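Local coordinates for protein gamma-hexachlorocyclohexane dehydrochlorinase (Novosphingobium barchaimii LL02, PDB 5KVB) that probably catalyses two successive dehydrochlorinations of the pollutant lindane, turning it through gamma-pentachlorocyclohexene into 1,3,4,6-tetrachloro-1,4-cyclohexadiene, at residues Ser25-Gly30 with Ser41-Asp46; Ala47-Glu52 with Asp65-Val70; Gly105-Val108 with Ser113-Ile116; Arg74-Ile79 with Glu109-Ile114. All blocks are in the same frame, centred on the assembly; numbering follows the deposited sequence. Where two conformers were deposited one is given.

Contact 1: residues Ser25-Gly30 with Ser41-Asp46; sequences SDQLIG and SIWWDD
Asp26 and Gln27 of the long N-terminal helix 10-33 meet Ile42 and Trp43, where the chain enters the first short strand of this SnoaL-like, NTF2-type fold of a curved sheet and helices. At Ser41 the link is indirect: a water gives one hydrogen to Ser41 OG at 2.6 Å and the other to Asp26 OD2 at 2.8 Å. The small hydroxyl also bonds to the backbone oxygen of Arg38, while Asp26 OD1 forms salt bridges with Arg38 and with Arg86 of the second subunit, so the charge of the buried carboxylate is probably balanced by the two arginines. Ile42 does most of the apolar work, and its branching lets it touch two helix residues at once. Its CG2 rests on Asp26 CB at 3.6 Å. The other branch, CG1, sits between backbone N and carbonyl carbon (chi1 68°) and runs on extended, carrying CD1 to 3.6 Å from Gln27 CB. Trp43 follows, a broad buried ring with Ile42 CG1 over one face and the rings of Trp49 and Phe133 nearby. Gln27, bent at chi2, offers its methylene to this indole while its amide continues toward Trp49. The amide stands almost perpendicular to the Trp43 ring, 89° between planes, and Gln27 CG lies 4.1 Å from Trp43 CZ2.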
loop_
_atom_site.group_PDB
_atom_site.type_symbol
_atom_site.label_atom_id
_atom_site.label_comp_id
_atom_site.label_asym_id
_atom_site.label_seq_id
_atom_site.Cartn_x
_atom_site.Cartn_y
_atom_site.Cartn_z
ATOM N N SER A 25 0.935 5.333 9.672
ATOM C CA SER A 25 1.944 5.705 8.690
ATOM C C SER A 25 3.104 6.471 9.336
ATOM O O SER A 25 4.259 6.279 8.929
ATOM C CB SER A 25 1.314 6.517 7.562
ATOM O OG SER A 25 0.536 5.652 6.738
ATOM N N ASP A 26 2.816 7.296 10.343
ATOM C CA ASP A 26 3.861 8.052 11.049
ATOM C C ASP A 26 4.848 7.112 11.762
ATOM O O ASP A 26 6.037 7.418 11.837
ATOM C CB ASP A 26 3.253 9.042 12.062
ATOM C CG ASP A 26 2.744 10.327 11.415
ATOM O OD1 ASP A 26 3.033 10.559 10.215
ATOM O OD2 ASP A 26 2.059 11.114 12.111
ATOM N N GLN A 27 4.370 5.964 12.247
ATOM C CA GLN A 27 5.269 4.977 12.836
ATOM C C GLN A 27 6.265 4.483 11.789
ATOM O O GLN A 27 7.475 4.460 12.026
ATOM C CB GLN A 27 4.480 3.797 13.428
ATOM C CG GLN A 27 5.295 2.880 14.381
ATOM C CD GLN A 27 6.182 1.859 13.678
ATOM O OE1 GLN A 27 6.003 1.567 12.502
ATOM N NE2 GLN A 27 7.140 1.299 14.417
ATOM N N LEU A 28 5.756 4.088 10.629
ATOM C CA LEU A 28 6.617 3.541 9.580
ATOM C C LEU A 28 7.595 4.594 9.053
ATOM O O LEU A 28 8.794 4.329 8.917
ATOM C CB LEU A 28 5.777 2.976 8.428
ATOM C CG LEU A 28 5.264 1.539 8.576
ATOM C CD1 LEU A 28 4.249 1.410 9.699
ATOM C CD2 LEU A 28 4.677 1.013 7.274
ATOM N N ILE A 29 7.084 5.783 8.754
ATOM C CA ILE A 29 7.918 6.871 8.234
ATOM C C ILE A 29 8.969 7.307 9.270
ATOM O O ILE A 29 10.140 7.517 8.939
ATOM C CB ILE A 29 7.038 8.082 7.815
ATOM C CG1 ILE A 29 6.138 7.719 6.624
ATOM C CG2 ILE A 29 7.891 9.295 7.436
ATOM C CD1 ILE A 29 4.946 8.656 6.453
ATOM N N GLY A 30 8.568 7.390 10.533
ATOM C CA GLY A 30 9.490 7.798 11.588
ATOM C C GLY A 30 10.638 6.819 11.748
ATOM O O GLY A 30 11.793 7.228 11.880
ATOM N N SER A 41 5.863 11.340 18.642
ATOM C CA SER A 41 4.582 12.034 18.737
ATOM C C SER A 41 3.351 11.122 18.800
ATOM O O SER A 41 2.279 11.568 19.204
ATOM C CB SER A 41 4.408 12.989 17.542
ATOM O OG SER A 41 4.270 12.273 16.324
ATOM N N ILE A 42 3.504 9.864 18.404
ATOM C CA ILE A 42 2.355 8.988 18.160
ATOM C C ILE A 42 1.976 8.062 19.325
ATOM O O ILE A 42 1.014 7.294 19.204
ATOM C CB ILE A 42 2.602 8.096 16.914
ATOM C CG1 ILE A 42 3.725 7.091 17.195
ATOM C CG2 ILE A 42 2.929 8.943 15.679
ATOM C CD1 ILE A 42 4.188 6.269 15.970
ATOM N N TRP A 43 2.708 8.137 20.445
ATOM C CA TRP A 43 2.550 7.193 21.569
ATOM C C TRP A 43 2.022 7.832 22.849
ATOM O O TRP A 43 2.550 8.855 23.291
ATOM C CB TRP A 43 3.892 6.537 21.933
ATOM C CG TRP A 43 4.673 5.948 20.799
ATOM C CD1 TRP A 43 5.649 6.572 20.075
ATOM C CD2 TRP A 43 4.543 4.633 20.254
ATOM N NE1 TRP A 43 6.143 5.721 19.115
ATOM C CE2 TRP A 43 5.470 4.527 19.193
ATOM C CE3 TRP A 43 3.728 3.538 20.551
ATOM C CZ2 TRP A 43 5.618 3.357 18.436
ATOM C CZ3 TRP A 43 3.872 2.375 19.800
ATOM C CH2 TRP A 43 4.815 2.294 18.759
ATOM N N TRP A 44 1.049 7.197 23.492
ATOM C CA TRP A 44 0.754 7.552 24.891
ATOM C C TRP A 44 1.959 7.180 25.757
ATOM O O TRP A 44 2.742 6.300 25.399
ATOM C CB TRP A 44 -0.500 6.834 25.396
ATOM C CG TRP A 44 -1.768 7.282 24.738
ATOM C CD1 TRP A 44 -2.662 6.503 24.054
ATOM C CD2 TRP A 44 -2.286 8.616 24.707
ATOM N NE1 TRP A 44 -3.705 7.278 23.598
ATOM C CE2 TRP A 44 -3.498 8.579 23.981
ATOM C CE3 TRP A 44 -1.838 9.845 25.208
ATOM C CZ2 TRP A 44 -4.263 9.721 23.744
ATOM C CZ3 TRP A 44 -2.600 10.976 24.976
ATOM C CH2 TRP A 44 -3.798 10.908 24.248
ATOM N N ASP A 45 2.112 7.838 26.902
ATOM C CA ASP A 45 3.283 7.574 27.738
ATOM C C ASP A 45 3.299 6.158 28.311
ATOM O O ASP A 45 4.383 5.645 28.661
ATOM C CB ASP A 45 3.379 8.601 28.870
ATOM C CG ASP A 45 3.827 9.968 28.381
ATOM O OD1 ASP A 45 4.393 10.061 27.273
ATOM O OD2 ASP A 45 3.636 10.954 29.120
ATOM N N ASP A 46 2.131 5.513 28.383
ATOM C CA ASP A 46 2.058 4.123 28.827
ATOM C C ASP A 46 1.846 3.126 27.681
ATOM O O ASP A 46 1.538 1.962 27.912
ATOM C CB ASP A 46 0.962 3.959 29.896
ATOM C CG ASP A 46 -0.413 4.400 29.411
ATOM O OD1 ASP A 46 -0.497 5.199 28.449
ATOM O OD2 ASP A 46 -1.422 3.943 29.999
HETATM O O HOH W 1 3.287 12.819 13.993
#

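Contact 2: residues Ala47-Glu52 with Asp65-Val70; sequences AEWTVE and DLVNNV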
loop_
_atom_site.group_PDB
_atom_site.type_symbol
_atom_site.label_atom_id
_atom_site.label_comp_id
_atom_site.label_asym_id
_atom_site.label_seq_id
_atom_site.Cartn_x
_atom_site.Cartn_y
_atom_site.Cartn_z
ATOM N N ALA A 47 2.039 3.576 26.442
ATOM C CA ALA A 47 1.927 2.664 25.299
ATOM C C ALA A 47 3.040 1.625 25.317
ATOM O O ALA A 47 4.163 1.920 25.743
ATOM C CB ALA A 47 1.956 3.447 23.981
ATOM N N GLU A 48 2.732 0.414 24.865
ATOM C CA GLU A 48 3.708 -0.669 24.828
ATOM C C GLU A 48 3.975 -1.170 23.408
ATOM O O GLU A 48 3.061 -1.579 22.701
ATOM C CB GLU A 48 3.246 -1.831 25.716
ATOM C CG GLU A 48 3.267 -1.495 27.206
ATOM C CD GLU A 48 2.944 -2.689 28.090
ATOM O OE1 GLU A 48 2.277 -3.632 27.614
ATOM O OE2 GLU A 48 3.365 -2.682 29.266
ATOM N N TRP A 49 5.241 -1.132 23.015
ATOM C CA TRP A 49 5.682 -1.659 21.727
ATOM C C TRP A 49 6.496 -2.918 21.996
ATOM O O TRP A 49 7.568 -2.846 22.599
ATOM C CB TRP A 49 6.495 -0.595 20.981
ATOM C CG TRP A 49 7.028 -0.969 19.601
ATOM C CD1 TRP A 49 6.768 -2.104 18.879
ATOM C CD2 TRP A 49 7.903 -0.174 18.789
ATOM N NE1 TRP A 49 7.439 -2.061 17.670
ATOM C CE2 TRP A 49 8.146 -0.891 17.599
ATOM C CE3 TRP A 49 8.509 1.074 18.959
ATOM C CZ2 TRP A 49 8.967 -0.393 16.583
ATOM C CZ3 TRP A 49 9.330 1.565 17.952
ATOM C CH2 TRP A 49 9.553 0.827 16.780
ATOM N N THR A 50 5.959 -4.059 21.573
ATOM C CA THR A 50 6.612 -5.356 21.753
ATOM C C THR A 50 7.107 -5.921 20.424
ATOM O O THR A 50 6.346 -6.021 19.459
ATOM C CB THR A 50 5.662 -6.394 22.394
ATOM O OG1 THR A 50 4.612 -6.721 21.475
ATOM C CG2 THR A 50 5.057 -5.870 23.676
ATOM N N VAL A 51 8.380 -6.299 20.380
ATOM C CA VAL A 51 8.920 -6.987 19.219
ATOM C C VAL A 51 9.253 -8.408 19.649
ATOM O O VAL A 51 10.000 -8.609 20.603
ATOM C CB VAL A 51 10.169 -6.286 18.657
ATOM C CG1 VAL A 51 10.646 -6.989 17.394
ATOM C CG2 VAL A 51 9.874 -4.819 18.374
ATOM N N GLU A 52 8.675 -9.391 18.967
ATOM C CA GLU A 52 8.886 -10.787 19.332
ATOM C C GLU A 52 10.372 -11.142 19.289
ATOM O O GLU A 52 10.997 -11.100 18.229
ATOM C CB GLU A 52 8.092 -11.711 18.406
ATOM N N ASP A 65 14.365 4.436 22.375
ATOM C CA ASP A 65 15.391 3.536 22.897
ATOM C C ASP A 65 15.530 2.289 22.019
ATOM O O ASP A 65 16.636 1.870 21.672
ATOM C CB ASP A 65 15.052 3.133 24.331
ATOM C CG ASP A 65 16.184 2.390 25.010
ATOM O OD1 ASP A 65 17.350 2.826 24.872
ATOM O OD2 ASP A 65 15.908 1.375 25.681
ATOM N N LEU A 66 14.399 1.702 21.654
ATOM C CA LEU A 66 14.386 0.519 20.805
ATOM C C LEU A 66 15.045 0.773 19.456
ATOM O O LEU A 66 15.871 -0.023 19.009
ATOM C CB LEU A 66 12.945 0.031 20.592
ATOM C CG LEU A 66 12.756 -1.104 19.574
ATOM C CD1 LEU A 66 13.514 -2.361 20.018
ATOM C CD2 LEU A 66 11.274 -1.395 19.362
ATOM N N VAL A 67 14.687 1.865 18.788
ATOM C CA VAL A 67 15.245 2.070 17.457
ATOM C C VAL A 67 16.707 2.542 17.526
ATOM O O VAL A 67 17.539 2.062 16.758
ATOM C CB VAL A 67 14.389 3.039 16.608
ATOM C CG1 VAL A 67 13.048 2.395 16.290
ATOM C CG2 VAL A 67 14.180 4.366 17.309
ATOM N N ASN A 68 17.057 3.421 18.463
ATOM C CA ASN A 68 18.451 3.885 18.535
ATOM C C ASN A 68 19.465 2.831 18.985
ATOM O O ASN A 68 20.628 2.866 18.557
ATOM C CB ASN A 68 18.567 5.096 19.464
ATOM C CG ASN A 68 18.256 6.398 18.764
ATOM O OD1 ASN A 68 19.033 6.880 17.940
ATOM N ND2 ASN A 68 17.117 6.986 19.096
ATOM N N ASN A 69 19.039 1.907 19.843
ATOM C CA ASN A 69 19.974 0.970 20.473
ATOM C C ASN A 69 19.913 -0.463 19.936
ATOM O O ASN A 69 20.916 -1.175 19.956
ATOM C CB ASN A 69 19.742 0.953 21.988
ATOM C CG ASN A 69 20.019 2.296 22.635
ATOM O OD1 ASN A 69 21.060 2.910 22.404
ATOM N ND2 ASN A 69 19.078 2.763 23.442
ATOM N N VAL A 70 18.746 -0.890 19.467
ATOM C CA VAL A 70 18.591 -2.252 18.969
ATOM C C VAL A 70 18.444 -2.289 17.448
ATOM O O VAL A 70 19.170 -3.016 16.778
ATOM C CB VAL A 70 17.377 -2.964 19.612
ATOM C CG1 VAL A 70 17.273 -4.394 19.111
ATOM C CG2 VAL A 70 17.480 -2.941 21.128
#
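Leu66 sets one methyl squarely over the indole of Trp49. Its CD2 lies 3.5 Å from the centroid of the Trp49 six-membered ring and only 5° off the ring normal, a CH-pi contact in which the methyl touches all six ring carbons nearly evenly; the nearest, Trp49 CE2, is 3.6 Å from Leu66 CD2. Torsions on both sides bring the groups together. Trp49 has CG opposite its backbone nitrogen (chi1 -179°), which extends the indole from the strand toward the helix. Leu66 already points at the strand, and with its CG likewise opposite its nitrogen the turn about CB-CG swings CD2 over the ring. The two side chains cross at about a right angle, and the leucine presents its CD2 methyl end-on to the flat ring. This pairing seats helix 59-71 on strand 47-51 of the NTF2-like sheet; the two short segments run in roughly the same direction, 34° apart, with their axes 11.3 Å from each other at closest. A separation that wide suits a large aromatic residue facing a leucine. Val51, two residues further along the strand and so on the same side as Trp49, brings its CG2 to 3.8 Å from Leu66 CD2, and that one methyl is thereby shared between an aromatic face and an aliphatic branch. Val67, next on the helix, turns CG1 to the far end of the indole, 3.9 Å from Trp49 CH2, and the Val67 side chain also packs on Val31 of helix 10-33. Tyr57 of the neighbouring strand 55-58 also touches Leu66.

Contact 3: residues Gly105-Val108 with Ser113-Ile116; sequences GNLV and SILI
Leu107 overlaps Ile114 through its first methylene, with Leu107 CB 4.1 Å from Ile114 CG1, and both touch Trp75, an apolar face suited to branched hydrocarbon. This is the loop end of the antiparallel beta hairpin formed by strands 94-107 and 113-127 of the NTF2-like sheet. Gly105 and Ile114 make a hydrogen-bonded pair: Ile114 N donates to Gly105 O at 2.9 Å, and Gly105 N returns a bond of 3.1 Å to Ile114 O. Gly105, nearly fully extended, adds no side chain to the face on which Ile114 lies. Its carbonyl oxygen is also approached by Ser113 CA at 3.2 Å, a CA-H...O contact beside the conventional bond.

Asn106 and Ser113 form the adjacent non-hydrogen-bonded pair, and their side chains share the other face of the hairpin. There the side chains supply the bond that the backbones do not: Ser113 OG donates to Asn106 OD1 at 2.8 Å, meeting the carbonyl almost head-on with a C=O...donor angle of 168°. A chi1 of -66° carries the Asn106 amide to this face, and its rotation about CB-CG turns OD1 to the serine and ND2 to Asp77 OD1. Serine, which can give and take at one atom, fits its place: having spent its hydrogen on Asn106, OG accepts one from Phe151 N. The chain of bonds thus fixes which end of the Asn106 amide is oxygen and ties the C-terminal tail to the hairpin.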
loop_
_atom_site.group_PDB
_atom_site.type_symbol
_atom_site.label_atom_id
_atom_site.label_comp_id
_atom_site.label_asym_id
_atom_site.label_seq_id
_atom_site.Cartn_x
_atom_site.Cartn_y
_atom_site.Cartn_z
ATOM N N GLY A 105 15.691 -4.121 3.137
ATOM C CA GLY A 105 16.760 -3.451 3.847
ATOM C C GLY A 105 18.142 -4.023 3.655
ATOM O O GLY A 105 18.320 -5.114 3.116
ATOM N N ASN A 106 19.110 -3.245 4.119
ATOM C CA ASN A 106 20.525 -3.583 4.051
ATOM C C ASN A 106 21.053 -3.804 5.467
ATOM O O ASN A 106 21.261 -2.844 6.212
ATOM C CB ASN A 106 21.295 -2.471 3.337
ATOM C CG ASN A 106 20.911 -2.339 1.872
ATOM O OD1 ASN A 106 20.738 -3.336 1.177
ATOM N ND2 ASN A 106 20.761 -1.103 1.403
ATOM N N LEU A 107 21.236 -5.069 5.833
ATOM C CA LEU A 107 21.718 -5.473 7.156
ATOM C C LEU A 107 23.228 -5.268 7.281
ATOM O O LEU A 107 23.970 -5.575 6.348
ATOM C CB LEU A 107 21.368 -6.945 7.402
ATOM C CG LEU A 107 21.400 -7.539 8.813
ATOM C CD1 LEU A 107 20.270 -6.980 9.670
ATOM C CD2 LEU A 107 21.319 -9.057 8.740
ATOM N N VAL A 108 23.688 -4.757 8.420
ATOM C CA VAL A 108 25.130 -4.578 8.633
ATOM C C VAL A 108 25.866 -5.924 8.698
ATOM O O VAL A 108 26.852 -6.135 7.978
ATOM C CB VAL A 108 25.410 -3.776 9.923
ATOM C CG1 VAL A 108 26.907 -3.741 10.213
ATOM C CG2 VAL A 108 24.865 -2.366 9.799
ATOM N N SER A 113 21.387 -8.093 1.994
ATOM C CA SER A 113 20.073 -7.491 1.782
ATOM C C SER A 113 19.008 -8.498 2.200
ATOM O O SER A 113 19.155 -9.701 1.986
ATOM C CB SER A 113 19.875 -7.056 0.329
ATOM O OG SER A 113 20.592 -5.865 0.043
ATOM N N ILE A 114 17.936 -7.989 2.803
ATOM C CA ILE A 114 16.906 -8.814 3.436
ATOM C C ILE A 114 15.512 -8.379 2.984
ATOM O O ILE A 114 15.253 -7.179 2.847
ATOM C CB ILE A 114 16.955 -8.703 4.982
ATOM C CG1 ILE A 114 18.365 -8.977 5.522
ATOM C CG2 ILE A 114 15.914 -9.624 5.641
ATOM C CD1 ILE A 114 18.803 -10.411 5.392
ATOM N N LEU A 115 14.633 -9.346 2.743
ATOM C CA LEU A 115 13.205 -9.070 2.576
ATOM C C LEU A 115 12.460 -9.614 3.780
ATOM O O LEU A 115 12.597 -10.794 4.132
ATOM C CB LEU A 115 12.669 -9.704 1.286
ATOM C CG LEU A 115 11.204 -9.447 0.901
ATOM C CD1 LEU A 115 11.034 -9.456 -0.614
ATOM C CD2 LEU A 115 10.255 -10.459 1.531
ATOM N N ILE A 116 11.657 -8.754 4.402
ATOM C CA ILE A 116 10.854 -9.127 5.560
ATOM C C ILE A 116 9.370 -8.941 5.235
ATOM O O ILE A 116 8.969 -7.900 4.687
ATOM C CB ILE A 116 11.223 -8.280 6.801
ATOM C CG1 ILE A 116 12.662 -8.557 7.249
ATOM C CG2 ILE A 116 10.274 -8.554 7.962
ATOM C CD1 ILE A 116 13.190 -7.557 8.274
#

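Contact 4: residues Arg74-Ile79 with Glu109-Ile114; sequences RWHDFI and EGNQSI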
loop_
_atom_site.group_PDB
_atom_site.type_symbol
_atom_site.label_atom_id
_atom_site.label_comp_id
_atom_site.label_asym_id
_atom_site.label_seq_id
_atom_site.Cartn_x
_atom_site.Cartn_y
_atom_site.Cartn_z
ATOM N N ARG A 74 21.673 -2.099 13.648
ATOM C CA ARG A 74 21.761 -3.349 12.898
ATOM C C ARG A 74 21.643 -3.153 11.390
ATOM O O ARG A 74 21.949 -4.068 10.638
ATOM C CB ARG A 74 20.676 -4.333 13.336
ATOM C CG ARG A 74 20.803 -4.894 14.738
ATOM C CD ARG A 74 19.535 -5.670 15.068
ATOM N NE ARG A 74 19.605 -6.374 16.344
ATOM C CZ ARG A 74 18.582 -7.029 16.884
ATOM N NH1 ARG A 74 17.411 -7.061 16.260
ATOM N NH2 ARG A 74 18.727 -7.648 18.048
ATOM N N TRP A 75 21.176 -1.981 10.957
ATOM C CA TRP A 75 20.879 -1.743 9.542
ATOM C C TRP A 75 21.564 -0.489 8.983
ATOM O O TRP A 75 21.604 0.566 9.635
ATOM C CB TRP A 75 19.355 -1.609 9.329
ATOM C CG TRP A 75 18.521 -2.787 9.758
ATOM C CD1 TRP A 75 18.043 -3.040 11.011
ATOM C CD2 TRP A 75 18.040 -3.853 8.923
ATOM N NE1 TRP A 75 17.301 -4.195 11.010
ATOM C CE2 TRP A 75 17.287 -4.718 9.744
ATOM C CE3 TRP A 75 18.176 -4.160 7.564
ATOM C CZ2 TRP A 75 16.672 -5.871 9.252
ATOM C CZ3 TRP A 75 17.563 -5.309 7.075
ATOM C CH2 TRP A 75 16.823 -6.151 7.922
ATOM N N HIS A 76 22.099 -0.596 7.769
ATOM C CA HIS A 76 22.556 0.587 7.047
ATOM C C HIS A 76 21.357 1.467 6.709
ATOM O O HIS A 76 21.411 2.693 6.848
ATOM C CB HIS A 76 23.306 0.212 5.760
ATOM C CG HIS A 76 24.622 -0.467 5.990
ATOM N ND1 HIS A 76 25.666 0.133 6.662
ATOM C CD2 HIS A 76 25.073 -1.685 5.608
ATOM C CE1 HIS A 76 26.697 -0.695 6.700
ATOM N NE2 HIS A 76 26.364 -1.804 6.066
ATOM N N ASP A 77 20.282 0.823 6.259
ATOM C CA ASP A 77 19.042 1.513 5.926
ATOM C C ASP A 77 17.979 0.470 5.609
ATOM O O ASP A 77 18.304 -0.687 5.348
ATOM C CB ASP A 77 19.236 2.442 4.729
ATOM C CG ASP A 77 19.413 1.682 3.441
ATOM O OD1 ASP A 77 20.549 1.259 3.145
ATOM O OD2 ASP A 77 18.402 1.479 2.734
ATOM N N PHE A 78 16.712 0.885 5.653
ATOM C CA PHE A 78 15.605 0.035 5.234
ATOM C C PHE A 78 14.386 0.871 4.876
ATOM O O PHE A 78 14.356 2.074 5.130
ATOM C CB PHE A 78 15.250 -0.990 6.320
ATOM C CG PHE A 78 15.135 -0.414 7.712
ATOM C CD1 PHE A 78 14.143 0.498 8.036
ATOM C CD2 PHE A 78 16.015 -0.807 8.705
ATOM C CE1 PHE A 78 14.038 1.008 9.318
ATOM C CE2 PHE A 78 15.916 -0.300 9.984
ATOM C CZ PHE A 78 14.929 0.611 10.291
ATOM N N ILE A 79 13.393 0.216 4.289
ATOM C CA ILE A 79 12.139 0.867 3.926
ATOM C C ILE A 79 11.004 -0.096 4.257
ATOM O O ILE A 79 11.091 -1.292 3.988
ATOM C CB ILE A 79 12.130 1.277 2.419
ATOM C CG1 ILE A 79 10.816 1.945 2.017
ATOM C CG2 ILE A 79 12.403 0.085 1.502
ATOM C CD1 ILE A 79 10.491 3.249 2.760
ATOM N N GLU A 109 25.372 -6.832 9.535
ATOM C CA GLU A 109 25.933 -8.179 9.669
ATOM C C GLU A 109 25.962 -8.927 8.334
ATOM O O GLU A 109 24.915 -9.223 7.758
ATOM C CB GLU A 109 25.128 -8.986 10.695
ATOM C CG GLU A 109 25.631 -10.411 10.911
ATOM C CD GLU A 109 26.999 -10.452 11.560
ATOM O OE1 GLU A 109 27.337 -9.504 12.301
ATOM O OE2 GLU A 109 27.739 -11.433 11.330
ATOM N N GLY A 110 27.160 -9.238 7.841
ATOM C CA GLY A 110 27.301 -9.958 6.587
ATOM C C GLY A 110 27.028 -9.168 5.318
ATOM O O GLY A 110 27.066 -9.733 4.222
ATOM N N ASN A 111 26.753 -7.868 5.457
ATOM C CA ASN A 111 26.399 -7.003 4.323
ATOM C C ASN A 111 25.263 -7.570 3.470
ATOM O O ASN A 111 25.278 -7.455 2.246
ATOM C CB ASN A 111 27.626 -6.746 3.430
ATOM C CG ASN A 111 27.375 -5.672 2.376
ATOM O OD1 ASN A 111 26.811 -4.619 2.671
ATOM N ND2 ASN A 111 27.766 -5.952 1.135
ATOM N N GLN A 112 24.265 -8.157 4.125
ATOM C CA GLN A 112 23.185 -8.850 3.439
ATOM C C GLN A 112 21.988 -7.951 3.168
ATOM O O GLN A 112 21.603 -7.155 4.022
ATOM C CB GLN A 112 22.706 -10.039 4.271
ATOM C CG GLN A 112 23.795 -11.017 4.654
ATOM C CD GLN A 112 23.303 -12.060 5.633
ATOM O OE1 GLN A 112 23.512 -11.942 6.843
ATOM N NE2 GLN A 112 22.644 -13.080 5.120
ATOM N N SER A 113 21.387 -8.093 1.994
ATOM C CA SER A 113 20.073 -7.491 1.782
ATOM C C SER A 113 19.008 -8.498 2.200
ATOM O O SER A 113 19.155 -9.701 1.986
ATOM C CB SER A 113 19.875 -7.056 0.329
ATOM O OG SER A 113 20.592 -5.865 0.043
ATOM N N ILE A 114 17.936 -7.989 2.803
ATOM C CA ILE A 114 16.906 -8.814 3.436
ATOM C C ILE A 114 15.512 -8.379 2.984
ATOM O O ILE A 114 15.253 -7.179 2.847
ATOM C CB ILE A 114 16.955 -8.703 4.982
ATOM C CG1 ILE A 114 18.365 -8.977 5.522
ATOM C CG2 ILE A 114 15.914 -9.624 5.641
ATOM C CD1 ILE A 114 18.803 -10.411 5.392
HETATM O O HOH W 2 23.338 -6.311 11.523
#
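Trp75 meets Ile114 with the far edge of its indole: Trp75 CH2 lies 3.9 Å from Ile114 CB, near the ring plane, and CZ3 is 4.0 Å from the same atom. The aliphatic group therefore abuts the rim and not the face of the ring, and the two side chains cross at about a right angle. Toward the loop, a water bridges the backbones, donating to Arg74 O at 2.8 Å and accepting from Glu109 N at 2.9 Å. His76 and Asn111, polar residues at the exposed border, approach loosely, with His76 NE2 and Asn111 OD1 4.4 Å apart.

Further out, Arg34 bonds to the carbonyl of Trp75, and Phe143 and Pro145 of strand 130-145 pack on Ile114. In the loop, Gly110 and Asn111 both have positive phi, a region that glycine and asparagine enter readily. The contact spans strand 94-107, which separates strands 75-89 and 113-127 in the sheet. The Trp75 side chain lies about 7 Å from that of His80, the probable proton acceptor, which puts this part of the NTF2-like sheet close to the likely active site.

Overall arrangement
From the N terminus, contact 1 closes first, around a mainly helical link. Contact 2 follows in series, bringing helix 59-71 back toward the sheet; it adjoins contact 1 where Gln27 and Trp43 both touch Trp49. Contact 4 opens soon after that helix and spans about thirty residues, mostly strand, returning to the start of strand 113-127. Contact 3 opens within that span and ends on the same stretch, sharing Ser113 and Ile114 with contact 4; the centres of the two contacts are 4 Å apart. Thus contact 1 ties helix 10-33 to the short strand 43-44 and contact 2 ties helix 59-71 to strand 47-51, whereas contacts 3 and 4 bind strands 75-89, 94-107 and 113-127 together.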